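PDB 7OSK: arabinogalactan endo-1,4-beta-galactosidase, which probably hydrolyses internal beta-1,4-galactosidic bonds of arabinogalactan, and is seen here as its calcium-binding family 53 catalytic domain from a longer protein. Local coordinates for residues N171-M176 against S218-V223; V95-Y100 against K151-L156; Q325-F330 against R383-L388; L80-E85 against A376-N381. One frame throughout, in Å; residues are numbered along the deposited sequence.

Interaction 1: residues N171-M176 against S218-V223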
loop_
_atom_site.group_PDB
_atom_site.type_symbol
_atom_site.label_atom_id
_atom_site.label_comp_id
_atom_site.label_asym_id
_atom_site.label_seq_id
_atom_site.Cartn_x
_atom_site.Cartn_y
_atom_site.Cartn_z
ATOM N N ASN A 171 18.987 10.316 -1.984
ATOM C CA ASN A 171 19.705 9.723 -0.863
ATOM C C ASN A 171 18.915 8.587 -0.221
ATOM O O ASN A 171 19.496 7.616 0.259
ATOM C CB ASN A 171 20.027 10.792 0.182
ATOM C CG ASN A 171 21.167 11.702 -0.243
ATOM O OD1 ASN A 171 22.146 11.254 -0.840
ATOM N ND2 ASN A 171 21.046 12.988 0.067
ATOM N N ALA A 172 17.589 8.711 -0.212
ATOM C CA ALA A 172 16.733 7.659 0.323
ATOM C C ALA A 172 16.938 6.367 -0.458
ATOM O O ALA A 172 17.241 5.331 0.124
ATOM C CB ALA A 172 15.273 8.075 0.285
ATOM N N LEU A 173 16.788 6.434 -1.778
ATOM C CA LEU A 173 16.938 5.247 -2.615
ATOM C C LEU A 173 18.395 4.797 -2.696
ATOM O O LEU A 173 18.670 3.610 -2.869
ATOM C CB LEU A 173 16.385 5.510 -4.016
ATOM C CG LEU A 173 14.871 5.741 -4.088
ATOM C CD1 LEU A 173 14.447 6.088 -5.501
ATOM C CD2 LEU A 173 14.095 4.530 -3.590
ATOM N N LYS A 174 19.327 5.739 -2.565
ATOM C CA LYS A 174 20.743 5.389 -2.497
ATOM C C LYS A 174 21.035 4.607 -1.220
ATOM O O LYS A 174 21.927 3.759 -1.193
ATOM C CB LYS A 174 21.625 6.641 -2.557
ATOM C CG LYS A 174 22.228 6.928 -3.928
ATOM C CD LYS A 174 23.227 5.850 -4.339
ATOM C CE LYS A 174 23.847 6.146 -5.692
ATOM N NZ LYS A 174 24.622 4.983 -6.202
ATOM N N TYR A 175 20.281 4.903 -0.163
ATOM C CA TYR A 175 20.418 4.191 1.101
ATOM C C TYR A 175 19.927 2.750 0.960
ATOM O O TYR A 175 20.588 1.812 1.415
ATOM C CB TYR A 175 19.647 4.920 2.210
ATOM C CG TYR A 175 19.620 4.206 3.544
ATOM C CD1 TYR A 175 18.629 3.277 3.834
ATOM C CD2 TYR A 175 20.574 4.471 4.516
ATOM C CE1 TYR A 175 18.594 2.625 5.051
ATOM C CE2 TYR A 175 20.546 3.823 5.739
ATOM C CZ TYR A 175 19.555 2.901 6.001
ATOM O OH TYR A 175 19.522 2.253 7.216
ATOM N N MET A 176 18.778 2.577 0.315
ATOM C CA MET A 176 18.181 1.256 0.155
ATOM C C MET A 176 19.012 0.374 -0.776
ATOM O O MET A 176 19.106 -0.838 -0.577
ATOM C CB MET A 176 16.753 1.374 -0.384
ATOM C CG MET A 176 15.879 2.353 0.377
ATOM S SD MET A 176 14.125 2.228 -0.017
ATOM C CE MET A 176 13.741 0.626 0.689
ATOM N N SER A 218 12.705 12.523 -11.018
ATOM C CA SER A 218 14.066 12.733 -11.500
ATOM C C SER A 218 15.065 12.072 -10.561
ATOM O O SER A 218 16.081 11.537 -11.002
ATOM C CB SER A 218 14.382 14.223 -11.630
ATOM O OG SER A 218 13.817 14.764 -12.811
ATOM N N ALA A 219 14.766 12.103 -9.267
ATOM C CA ALA A 219 15.646 11.512 -8.270
ATOM C C ALA A 219 15.693 9.994 -8.420
ATOM O O ALA A 219 16.768 9.399 -8.402
ATOM C CB ALA A 219 15.196 11.894 -6.869
ATOM N N VAL A 220 14.525 9.377 -8.577
ATOM C CA VAL A 220 14.433 7.925 -8.698
ATOM C C VAL A 220 15.242 7.410 -9.886
ATOM O O VAL A 220 15.989 6.438 -9.768
ATOM C CB VAL A 220 12.971 7.460 -8.866
ATOM C CG1 VAL A 220 12.902 5.937 -8.987
ATOM C CG2 VAL A 220 12.117 7.945 -7.707
ATOM N N LYS A 221 15.083 8.071 -11.029
ATOM C CA LYS A 221 15.689 7.617 -12.277
ATOM C C LYS A 221 17.208 7.806 -12.243
ATOM O O LYS A 221 17.948 7.052 -12.878
ATOM C CB LYS A 221 15.090 8.368 -13.476
ATOM C CG LYS A 221 13.561 8.514 -13.452
ATOM C CD LYS A 221 12.855 7.402 -14.206
ATOM C CE LYS A 221 12.904 7.620 -15.713
ATOM N NZ LYS A 221 11.635 8.212 -16.225
ATOM N N ASP A 222 17.666 8.810 -11.500
ATOM C CA ASP A 222 19.097 9.084 -11.369
ATOM C C ASP A 222 19.792 7.995 -10.553
ATOM O O ASP A 222 20.979 7.727 -10.745
ATOM C CB ASP A 222 19.331 10.453 -10.722
ATOM C CG ASP A 222 19.030 11.608 -11.661
ATOM O OD1 ASP A 222 19.103 11.423 -12.894
ATOM O OD2 ASP A 222 18.730 12.711 -11.157
ATOM N N VAL A 223 19.052 7.374 -9.638
ATOM C CA VAL A 223 19.566 6.233 -8.889
ATOM C C VAL A 223 19.521 4.999 -9.784
ATOM O O VAL A 223 20.472 4.218 -9.833
ATOM C CB VAL A 223 18.758 5.971 -7.599
ATOM C CG1 VAL A 223 19.378 4.827 -6.800
ATOM C CG2 VAL A 223 18.684 7.228 -6.746
#

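Interaction 2: residues V95-Y100 against K151-L156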
loop_
_atom_site.group_PDB
_atom_site.type_symbol
_atom_site.label_atom_id
_atom_site.label_comp_id
_atom_site.label_asym_id
_atom_site.label_seq_id
_atom_site.Cartn_x
_atom_site.Cartn_y
_atom_site.Cartn_z
ATOM N N VAL A 95 7.023 4.693 3.715
ATOM C CA VAL A 95 8.181 5.303 4.358
ATOM C C VAL A 95 7.885 6.754 4.725
ATOM O O VAL A 95 7.630 7.588 3.853
ATOM C CB VAL A 95 9.436 5.246 3.448
ATOM C CG1 VAL A 95 10.606 5.987 4.086
ATOM C CG2 VAL A 95 9.822 3.805 3.157
ATOM N N TRP A 96 7.919 7.039 6.023
ATOM C CA TRP A 96 7.784 8.401 6.526
ATOM C C TRP A 96 9.173 8.975 6.771
ATOM O O TRP A 96 10.092 8.251 7.155
ATOM C CB TRP A 96 6.953 8.427 7.810
ATOM C CG TRP A 96 5.516 8.036 7.606
ATOM C CD1 TRP A 96 4.711 8.386 6.560
ATOM C CD2 TRP A 96 4.719 7.214 8.466
ATOM N NE1 TRP A 96 3.463 7.836 6.718
ATOM C CE2 TRP A 96 3.442 7.113 7.881
ATOM C CE3 TRP A 96 4.961 6.555 9.673
ATOM C CZ2 TRP A 96 2.411 6.378 8.461
ATOM C CZ3 TRP A 96 3.932 5.826 10.250
ATOM C CH2 TRP A 96 2.676 5.743 9.642
ATOM N N ASN A 97 9.327 10.275 6.541
ATOM C CA ASN A 97 10.632 10.915 6.638
ATOM C C ASN A 97 11.163 10.917 8.065
ATOM O O ASN A 97 12.289 10.486 8.316
ATOM C CB ASN A 97 10.560 12.346 6.107
ATOM C CG ASN A 97 10.231 12.403 4.626
ATOM O OD1 ASN A 97 9.520 11.546 4.100
ATOM N ND2 ASN A 97 10.754 13.413 3.944
ATOM N N ASP A 98 10.345 11.403 8.993
ATOM C CA ASP A 98 10.728 11.483 10.398
ATOM C C ASP A 98 9.503 11.343 11.297
ATOM O O ASP A 98 8.978 12.340 11.793
ATOM C CB ASP A 98 11.442 12.807 10.683
ATOM C CG ASP A 98 11.892 12.929 12.125
ATOM O OD1 ASP A 98 12.259 11.900 12.725
ATOM O OD2 ASP A 98 11.876 14.057 12.658
ATOM N N PRO A 99 9.040 10.100 11.505
ATOM C CA PRO A 99 7.865 9.825 12.340
ATOM C C PRO A 99 8.166 9.890 13.842
ATOM O O PRO A 99 7.709 9.048 14.616
ATOM C CB PRO A 99 7.463 8.411 11.906
ATOM C CG PRO A 99 8.737 7.776 11.495
ATOM C CD PRO A 99 9.563 8.872 10.877
ATOM N N TYR A 100 8.929 10.904 14.237
ATOM C CA TYR A 100 9.281 11.134 15.632
ATOM C C TYR A 100 9.111 12.616 15.935
ATOM O O TYR A 100 9.162 13.433 15.020
ATOM C CB TYR A 100 10.721 10.696 15.911
ATOM C CG TYR A 100 11.046 9.302 15.428
ATOM C CD1 TYR A 100 11.440 9.076 14.117
ATOM C CD2 TYR A 100 10.966 8.211 16.285
ATOM C CE1 TYR A 100 11.739 7.807 13.671
ATOM C CE2 TYR A 100 11.264 6.936 15.847
ATOM C CZ TYR A 100 11.650 6.741 14.539
ATOM O OH TYR A 100 11.949 5.474 14.095
ATOM N N LYS A 151 8.294 18.044 8.988
ATOM C CA LYS A 151 8.587 19.143 9.905
ATOM C C LYS A 151 9.700 20.060 9.408
ATOM O O LYS A 151 9.652 21.272 9.620
ATOM C CB LYS A 151 8.967 18.593 11.281
ATOM C CG LYS A 151 7.801 17.988 12.049
ATOM C CD LYS A 151 8.257 17.364 13.357
ATOM C CE LYS A 151 8.662 15.908 13.194
ATOM N NZ LYS A 151 9.893 15.696 12.384
ATOM N N ALA A 152 10.694 19.480 8.743
ATOM C CA ALA A 152 11.855 20.240 8.290
ATOM C C ALA A 152 11.619 20.891 6.930
ATOM O O ALA A 152 12.409 21.726 6.493
ATOM C CB ALA A 152 13.075 19.341 8.234
ATOM N N TRP A 153 10.532 20.504 6.266
ATOM C CA TRP A 153 10.182 21.051 4.954
ATOM C C TRP A 153 9.086 22.111 5.063
ATOM O O TRP A 153 8.743 22.764 4.078
ATOM C CB TRP A 153 9.718 19.934 4.014
ATOM C CG TRP A 153 10.756 18.887 3.724
ATOM C CD1 TRP A 153 11.991 18.774 4.289
ATOM C CD2 TRP A 153 10.643 17.802 2.792
ATOM N NE1 TRP A 153 12.653 17.689 3.770
ATOM C CE2 TRP A 153 11.849 17.075 2.848
ATOM C CE3 TRP A 153 9.640 17.375 1.915
ATOM C CZ2 TRP A 153 12.079 15.948 2.063
ATOM C CZ3 TRP A 153 9.871 16.255 1.138
ATOM C CH2 TRP A 153 11.081 15.554 1.218
ATOM N N ALA A 154 8.549 22.276 6.269
ATOM C CA ALA A 154 7.364 23.097 6.501
ATOM C C ALA A 154 7.505 24.541 6.023
ATOM O O ALA A 154 6.577 25.092 5.428
ATOM C CB ALA A 154 7.016 23.080 7.980
ATOM N N ASN A 155 8.659 25.150 6.287
ATOM C CA ASN A 155 8.862 26.569 5.999
ATOM C C ASN A 155 9.886 26.811 4.897
ATOM O O ASN A 155 10.375 27.929 4.727
ATOM C CB ASN A 155 9.283 27.306 7.272
ATOM C CG ASN A 155 8.163 27.383 8.292
ATOM O OD1 ASN A 155 7.257 28.209 8.169
ATOM N ND2 ASN A 155 8.220 26.524 9.306
ATOM N N LEU A 156 10.208 25.764 4.146
ATOM C CA LEU A 156 11.050 25.914 2.967
ATOM C C LEU A 156 10.232 26.524 1.837
ATOM O O LEU A 156 9.092 26.118 1.600
ATOM C CB LEU A 156 11.630 24.567 2.528
ATOM C CG LEU A 156 12.532 23.838 3.526
ATOM C CD1 LEU A 156 13.072 22.560 2.901
ATOM C CD2 LEU A 156 13.675 24.727 3.998
#

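Interaction 3: residues Q325-F330 against R383-L388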
loop_
_atom_site.group_PDB
_atom_site.type_symbol
_atom_site.label_atom_id
_atom_site.label_comp_id
_atom_site.label_asym_id
_atom_site.label_seq_id
_atom_site.Cartn_x
_atom_site.Cartn_y
_atom_site.Cartn_z
ATOM N N GLN A 325 -14.024 -16.695 4.972
ATOM C CA GLN A 325 -14.438 -17.041 3.616
ATOM C C GLN A 325 -14.815 -15.788 2.830
ATOM O O GLN A 325 -14.454 -15.643 1.661
ATOM C CB GLN A 325 -15.622 -18.012 3.645
ATOM C CG GLN A 325 -16.114 -18.449 2.270
ATOM C CD GLN A 325 -15.126 -19.347 1.557
ATOM O OE1 GLN A 325 -15.006 -20.531 1.875
ATOM N NE2 GLN A 325 -14.410 -18.790 0.585
ATOM N N GLY A 326 -15.556 -14.893 3.476
ATOM C CA GLY A 326 -16.009 -13.673 2.837
ATOM C C GLY A 326 -14.852 -12.775 2.457
ATOM O O GLY A 326 -14.909 -12.065 1.452
ATOM N N GLN A 327 -13.801 -12.804 3.270
ATOM C CA GLN A 327 -12.585 -12.053 2.988
ATOM C C GLN A 327 -11.889 -12.633 1.764
ATOM O O GLN A 327 -11.497 -11.905 0.853
ATOM C CB GLN A 327 -11.641 -12.081 4.196
ATOM C CG GLN A 327 -10.325 -11.333 3.986
ATOM C CD GLN A 327 -9.342 -11.531 5.126
ATOM O OE1 GLN A 327 -9.092 -12.656 5.561
ATOM N NE2 GLN A 327 -8.774 -10.433 5.614
ATOM N N ALA A 328 -11.744 -13.952 1.754
ATOM C CA ALA A 328 -11.053 -14.644 0.676
ATOM C C ALA A 328 -11.818 -14.510 -0.636
ATOM O O ALA A 328 -11.220 -14.318 -1.697
ATOM C CB ALA A 328 -10.860 -16.110 1.030
ATOM N N SER A 329 -13.141 -14.616 -0.558
ATOM C CA SER A 329 -13.990 -14.494 -1.739
ATOM C C SER A 329 -13.793 -13.134 -2.397
ATOM O O SER A 329 -13.728 -13.028 -3.621
ATOM C CB SER A 329 -15.461 -14.691 -1.370
ATOM O OG SER A 329 -15.687 -15.987 -0.846
ATOM N N PHE A 330 -13.694 -12.096 -1.574
ATOM C CA PHE A 330 -13.481 -10.746 -2.078
ATOM C C PHE A 330 -12.134 -10.610 -2.786
ATOM O O PHE A 330 -12.058 -10.028 -3.869
ATOM C CB PHE A 330 -13.571 -9.729 -0.940
ATOM C CG PHE A 330 -12.884 -8.430 -1.241
ATOM C CD1 PHE A 330 -13.348 -7.605 -2.253
ATOM C CD2 PHE A 330 -11.774 -8.032 -0.518
ATOM C CE1 PHE A 330 -12.717 -6.410 -2.538
ATOM C CE2 PHE A 330 -11.138 -6.836 -0.797
ATOM C CZ PHE A 330 -11.612 -6.025 -1.809
ATOM N N ARG A 383 -1.783 -16.015 14.233
ATOM C CA ARG A 383 -1.803 -17.199 13.385
ATOM C C ARG A 383 -2.401 -16.883 12.018
ATOM O O ARG A 383 -3.364 -16.124 11.906
ATOM C CB ARG A 383 -2.585 -18.322 14.068
ATOM C CG ARG A 383 -2.755 -19.577 13.232
ATOM C CD ARG A 383 -3.332 -20.701 14.074
ATOM N NE ARG A 383 -3.531 -21.925 13.303
ATOM C CZ ARG A 383 -3.785 -23.115 13.839
ATOM N NH1 ARG A 383 -3.866 -23.255 15.157
ATOM N NH2 ARG A 383 -3.952 -24.172 13.056
ATOM N N ALA A 384 -1.814 -17.468 10.978
ATOM C CA ALA A 384 -2.254 -17.228 9.610
ATOM C C ALA A 384 -3.679 -17.723 9.393
ATOM O O ALA A 384 -3.992 -18.884 9.650
ATOM C CB ALA A 384 -1.308 -17.902 8.626
ATOM N N LEU A 385 -4.541 -16.828 8.921
ATOM C CA LEU A 385 -5.901 -17.198 8.565
ATOM C C LEU A 385 -5.879 -18.089 7.329
ATOM O O LEU A 385 -5.008 -17.936 6.474
ATOM C CB LEU A 385 -6.749 -15.953 8.304
ATOM C CG LEU A 385 -6.899 -14.981 9.475
ATOM C CD1 LEU A 385 -7.593 -13.704 9.024
ATOM C CD2 LEU A 385 -7.666 -15.626 10.621
ATOM N N PRO A 386 -6.837 -19.024 7.223
ATOM C CA PRO A 386 -6.859 -19.897 6.044
ATOM C C PRO A 386 -7.154 -19.145 4.747
ATOM O O PRO A 386 -7.083 -19.742 3.675
ATOM C CB PRO A 386 -7.976 -20.900 6.364
ATOM C CG PRO A 386 -8.818 -20.238 7.397
ATOM C CD PRO A 386 -7.897 -19.365 8.189
ATOM N N SER A 387 -7.476 -17.857 4.848
ATOM C CA SER A 387 -7.734 -17.032 3.671
ATOM C C SER A 387 -6.446 -16.432 3.111
ATOM O O SER A 387 -6.467 -15.727 2.104
ATOM C CB SER A 387 -8.729 -15.917 4.006
ATOM O OG SER A 387 -8.295 -15.158 5.120
ATOM N N LEU A 388 -5.325 -16.711 3.767
ATOM C CA LEU A 388 -4.030 -16.232 3.300
ATOM C C LEU A 388 -3.573 -17.043 2.092
ATOM O O LEU A 388 -2.670 -16.631 1.368
ATOM C CB LEU A 388 -2.991 -16.312 4.422
ATOM C CG LEU A 388 -1.593 -15.757 4.134
ATOM C CD1 LEU A 388 -1.634 -14.286 3.742
ATOM C CD2 LEU A 388 -0.696 -15.959 5.339
#

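Interaction 4: residues L80-E85 against A376-N381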
loop_
_atom_site.group_PDB
_atom_site.type_symbol
_atom_site.label_atom_id
_atom_site.label_comp_id
_atom_site.label_asym_id
_atom_site.label_seq_id
_atom_site.Cartn_x
_atom_site.Cartn_y
_atom_site.Cartn_z
ATOM N N LEU A 80 7.927 -13.587 6.608
ATOM C CA LEU A 80 8.131 -13.584 5.165
ATOM C C LEU A 80 8.053 -14.994 4.590
ATOM O O LEU A 80 7.634 -15.181 3.449
ATOM C CB LEU A 80 9.478 -12.946 4.817
ATOM C CG LEU A 80 9.570 -11.430 4.995
ATOM C CD1 LEU A 80 10.999 -10.962 4.784
ATOM C CD2 LEU A 80 8.623 -10.706 4.044
ATOM N N ASP A 81 8.456 -15.986 5.378
ATOM C CA ASP A 81 8.343 -17.375 4.952
ATOM C C ASP A 81 6.876 -17.792 4.901
ATOM O O ASP A 81 6.468 -18.533 4.010
ATOM C CB ASP A 81 9.125 -18.305 5.887
ATOM C CG ASP A 81 10.628 -18.169 5.729
ATOM O OD1 ASP A 81 11.084 -17.829 4.618
ATOM O OD2 ASP A 81 11.353 -18.412 6.715
ATOM N N ILE A 82 6.087 -17.308 5.857
ATOM C CA ILE A 82 4.663 -17.620 5.892
ATOM C C ILE A 82 3.965 -17.015 4.677
ATOM O O ILE A 82 3.107 -17.649 4.063
ATOM C CB ILE A 82 3.992 -17.103 7.180
ATOM C CG1 ILE A 82 4.660 -17.722 8.411
ATOM C CG2 ILE A 82 2.495 -17.426 7.171
ATOM C CD1 ILE A 82 4.136 -17.194 9.738
ATOM N N LEU A 83 4.336 -15.787 4.335
ATOM C CA LEU A 83 3.736 -15.105 3.197
ATOM C C LEU A 83 4.115 -15.778 1.884
ATOM O O LEU A 83 3.269 -15.967 1.008
ATOM C CB LEU A 83 4.159 -13.635 3.171
ATOM C CG LEU A 83 3.683 -12.773 4.343
ATOM C CD1 LEU A 83 4.191 -11.344 4.196
ATOM C CD2 LEU A 83 2.164 -12.787 4.457
ATOM N N LYS A 84 5.387 -16.140 1.749
ATOM C CA LYS A 84 5.881 -16.722 0.507
ATOM C C LYS A 84 5.199 -18.055 0.221
ATOM O O LYS A 84 4.755 -18.301 -0.900
ATOM C CB LYS A 84 7.402 -16.911 0.560
ATOM C CG LYS A 84 8.061 -17.137 -0.803
ATOM C CD LYS A 84 7.825 -15.967 -1.764
ATOM C CE LYS A 84 8.503 -16.188 -3.107
ATOM N NZ LYS A 84 8.173 -15.101 -4.071
ATOM N N GLU A 85 5.108 -18.907 1.238
ATOM C CA GLU A 85 4.521 -20.231 1.063
ATOM C C GLU A 85 3.009 -20.138 0.859
ATOM O O GLU A 85 2.373 -21.105 0.440
ATOM C CB GLU A 85 4.845 -21.129 2.263
ATOM C CG GLU A 85 3.864 -21.046 3.431
ATOM C CD GLU A 85 4.198 -22.036 4.533
ATOM O OE1 GLU A 85 5.357 -22.497 4.582
ATOM O OE2 GLU A 85 3.302 -22.356 5.345
ATOM N N ALA A 376 -6.846 -7.867 9.009
ATOM C CA ALA A 376 -5.551 -8.467 8.708
ATOM C C ALA A 376 -5.753 -9.869 8.144
ATOM O O ALA A 376 -6.868 -10.386 8.149
ATOM C CB ALA A 376 -4.677 -8.510 9.952
ATOM N N LEU A 377 -4.678 -10.473 7.647
ATOM C CA LEU A 377 -4.736 -11.842 7.139
ATOM C C LEU A 377 -4.247 -12.834 8.195
ATOM O O LEU A 377 -4.094 -14.026 7.920
ATOM C CB LEU A 377 -3.912 -11.970 5.855
ATOM C CG LEU A 377 -4.443 -11.177 4.655
ATOM C CD1 LEU A 377 -3.471 -11.233 3.485
ATOM C CD2 LEU A 377 -5.807 -11.694 4.224
ATOM N N PHE A 378 -4.010 -12.327 9.404
ATOM C CA PHE A 378 -3.665 -13.146 10.562
ATOM C C PHE A 378 -4.677 -12.867 11.667
ATOM O O PHE A 378 -5.221 -11.764 11.740
ATOM C CB PHE A 378 -2.249 -12.837 11.055
ATOM C CG PHE A 378 -1.172 -13.146 10.055
ATOM C CD1 PHE A 378 -0.896 -12.267 9.023
ATOM C CD2 PHE A 378 -0.425 -14.309 10.157
ATOM C CE1 PHE A 378 0.099 -12.546 8.103
ATOM C CE2 PHE A 378 0.573 -14.594 9.241
ATOM C CZ PHE A 378 0.834 -13.710 8.213
ATOM N N ASP A 379 -4.934 -13.849 12.529
ATOM C CA ASP A 379 -5.868 -13.637 13.632
ATOM C C ASP A 379 -5.176 -12.924 14.791
ATOM O O ASP A 379 -4.004 -12.556 14.695
ATOM C CB ASP A 379 -6.489 -14.963 14.100
ATOM C CG ASP A 379 -5.462 -15.969 14.603
ATOM O OD1 ASP A 379 -4.417 -15.568 15.159
ATOM O OD2 ASP A 379 -5.722 -17.181 14.451
ATOM N N PHE A 380 -5.906 -12.739 15.885
ATOM C CA PHE A 380 -5.409 -11.977 17.025
ATOM C C PHE A 380 -4.220 -12.668 17.682
ATOM O O PHE A 380 -3.359 -12.017 18.272
ATOM C CB PHE A 380 -6.530 -11.767 18.047
ATOM C CG PHE A 380 -7.783 -11.177 17.456
ATOM C CD1 PHE A 380 -7.724 -10.396 16.314
ATOM C CD2 PHE A 380 -9.019 -11.408 18.038
ATOM C CE1 PHE A 380 -8.870 -9.855 15.764
ATOM C CE2 PHE A 380 -10.171 -10.865 17.492
ATOM C CZ PHE A 380 -10.095 -10.090 16.355
ATOM N N ASN A 381 -4.176 -13.991 17.570
ATOM C CA ASN A 381 -3.080 -14.769 18.131
ATOM C C ASN A 381 -1.884 -14.830 17.182
ATOM O O ASN A 381 -0.911 -15.541 17.436
ATOM C CB ASN A 381 -3.560 -16.179 18.472
ATOM C CG ASN A 381 -4.702 -16.176 19.473
ATOM O OD1 ASN A 381 -4.727 -15.367 20.400
ATOM N ND2 ASN A 381 -5.656 -17.081 19.284
#

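Interaction 1: residues N171-M176 against S218-V223
L173 packs against V220 and V223 where two consecutive outer helices of the TIM barrel, 158-178 and 206-223, lie side by side. Over these segments the axes come within 9.2 Å of each other and cross at -33°, both running in roughly the same N-to-C sense. On this helix L173 makes most of the contact, matched across the gap by V223. With CG beside the backbone N and anti to the carbonyl carbon (chi1 -66°), it sends CD1 across to V220, where this methyl sits 3.7 Å from both CA and CG2 of that valine. The leucine therefore presses on backbone as well as side chain. Nearer its own helix, L173 CB faces the branched end of V223, with V223 CG2 at 4.0 Å and V223 CG1 only slightly farther. The two valines are one helical turn apart, and the leucine engages one with its tip and the other with its root. L173 also touches F135, at the end of strand 130-135, and P183.

K174 comes next and forms the outer border. Its backbone N lies 4.3 Å from V223 CG1, and its aliphatic chain runs outward past the same valine, with the ammonium group on the exposed side. Y175 turns the other way, onto L114, P115 and T118 of helix 114-126, and its ring stacks with H179. The M176 side chain touches I133 of strand 130-135 and P183. Its backbone N donates to A172 O at 3.2 Å, an ordinary helical bond.

Interaction 2: residues V95-Y100 against K151-L156
K151 and D98 make the salt bridge between the two segments: K151 NZ donates to D98 OD2 at 2.6 Å. The two side chains meet at nearly a right angle, and the nitrogen comes in from above the carboxylate plane, 36° out of it. Bends late in the lysine chain, at chi3 and chi4, turn its end back toward the aspartate. The same ammonium group has a second carboxylate partner in D139, so a glycine in place of D98 would probably cost K151 one of its two carboxylate partners, leaving D139, and let its end move more freely.

Polar and aromatic groups meet a little deeper. N97 ND2 stands over one face of the W153 indole, 3.3 Å above its plane and displaced toward the rim beside CZ2 and CH2. Amide and ring planes are 82° apart, so the amide stands upright on the ring instead of lying flat on it. The indole itself is bedded on L161, A164 and V165 of helix 158-178.

Both segments belong to the loops that follow strands 90-95 and 130-135, neighbours in the parallel barrel, at the C-terminal strand ends where TIM-barrel hydrolases build their active-site face.

Interaction 3: residues Q325-F330 against R383-L388
Q327 OE1 accepts a hydrogen bond from S387 OG at 2.7 Å, joining barrel helix 324-342 to the loop that leads into the short helix 390-393. The C=O...donor angle is 149°, with the hydroxyl tilted 25° from the carbonyl plane. An extended glutamine chain, its CG anti to the backbone N (chi1 179°), carries the amide well clear of the helix. The nitrogen of that amide is also used: NE2 donates to Y351 OH on strand 346-352 and to A376 O. With bonds at both ends, the amide is fixed against flipping.

Apolar packing lies alongside. A328 CB meets S387 CB at 3.7 Å, close to where the two backbones draw nearest, with A328 CA and S387 CA 5.1 Å apart. L385 CD1 lies 3.9 Å from Q327 OE1, covering the carbonyl oxygen with a methyl group, and I324 touches L385, P386 and S387 from the same helix.

A leucine in place of Q327 would probably leave the S387 hydroxyl, Y351 OH and A376 O each missing a partner in a buried setting. The chemistry implies a polar cross-link in a buried contact, where one side-chain amide ties the helix to strand and loop together.

Interaction 4: residues L80-E85 against A376-N381
The long excursion after the last barrel strand, 346-352, delivers F378 onto the short helix 79-85, where the ring meets I82 and L83. Both aliphatic groups arrive at the edge of the phenyl ring, near its plane, and neither lies over a face. I82 offers CG2, the branch anti to its backbone N, which sits 4.0 Å from F378 CE2. L83 contributes CD2, 4.1 Å from F378 CZ and about as close to CE1, its side chain meeting the phenylalanine at about a right angle. The outer rim of the ring faces both methyls, which come from successive helix residues.

In the barrel, helix 79-85 falls between the first strand, 51-55, and the second, 90-95, so this contact brings chain from after the eighth strand back to the start of the fold. V54 of that first strand touches both L83 and L377. Y69 also meets the F378 ring edge-to-face.

Beyond the phenylalanine the loop turns: D379 OD1 accepts from R383 N, and more weakly from N381 N at 2.9 Å. The side chain of F378 is about 9 Å from that of the calcium ligand E373 and about 14 Å from the calcium ion.

Overall arrangement
All four contacts lie in one TIM barrel, in two pairs. Interaction 1 uses helix 158-178, and interaction 2 uses the loop that leads into it; their centres are 18 Å apart without touching. Interactions 3 and 4, 11 Å apart centre to centre, do touch: both draw on the loop after strand 346-352, and L385 N probably hydrogen-bonds to L377 O at 3.0 Å. Interaction 3 lies across the chain's centre from interactions 1 and 2, about 37 Å from each, centre to centre. Along the chain, interaction 4 encloses interactions 2 and 1, in that order, and crosses interaction 3. On this flank the late loop packs on helix 324-342 and the early helix 79-85, F378's side chain about 14 Å from the calcium ion.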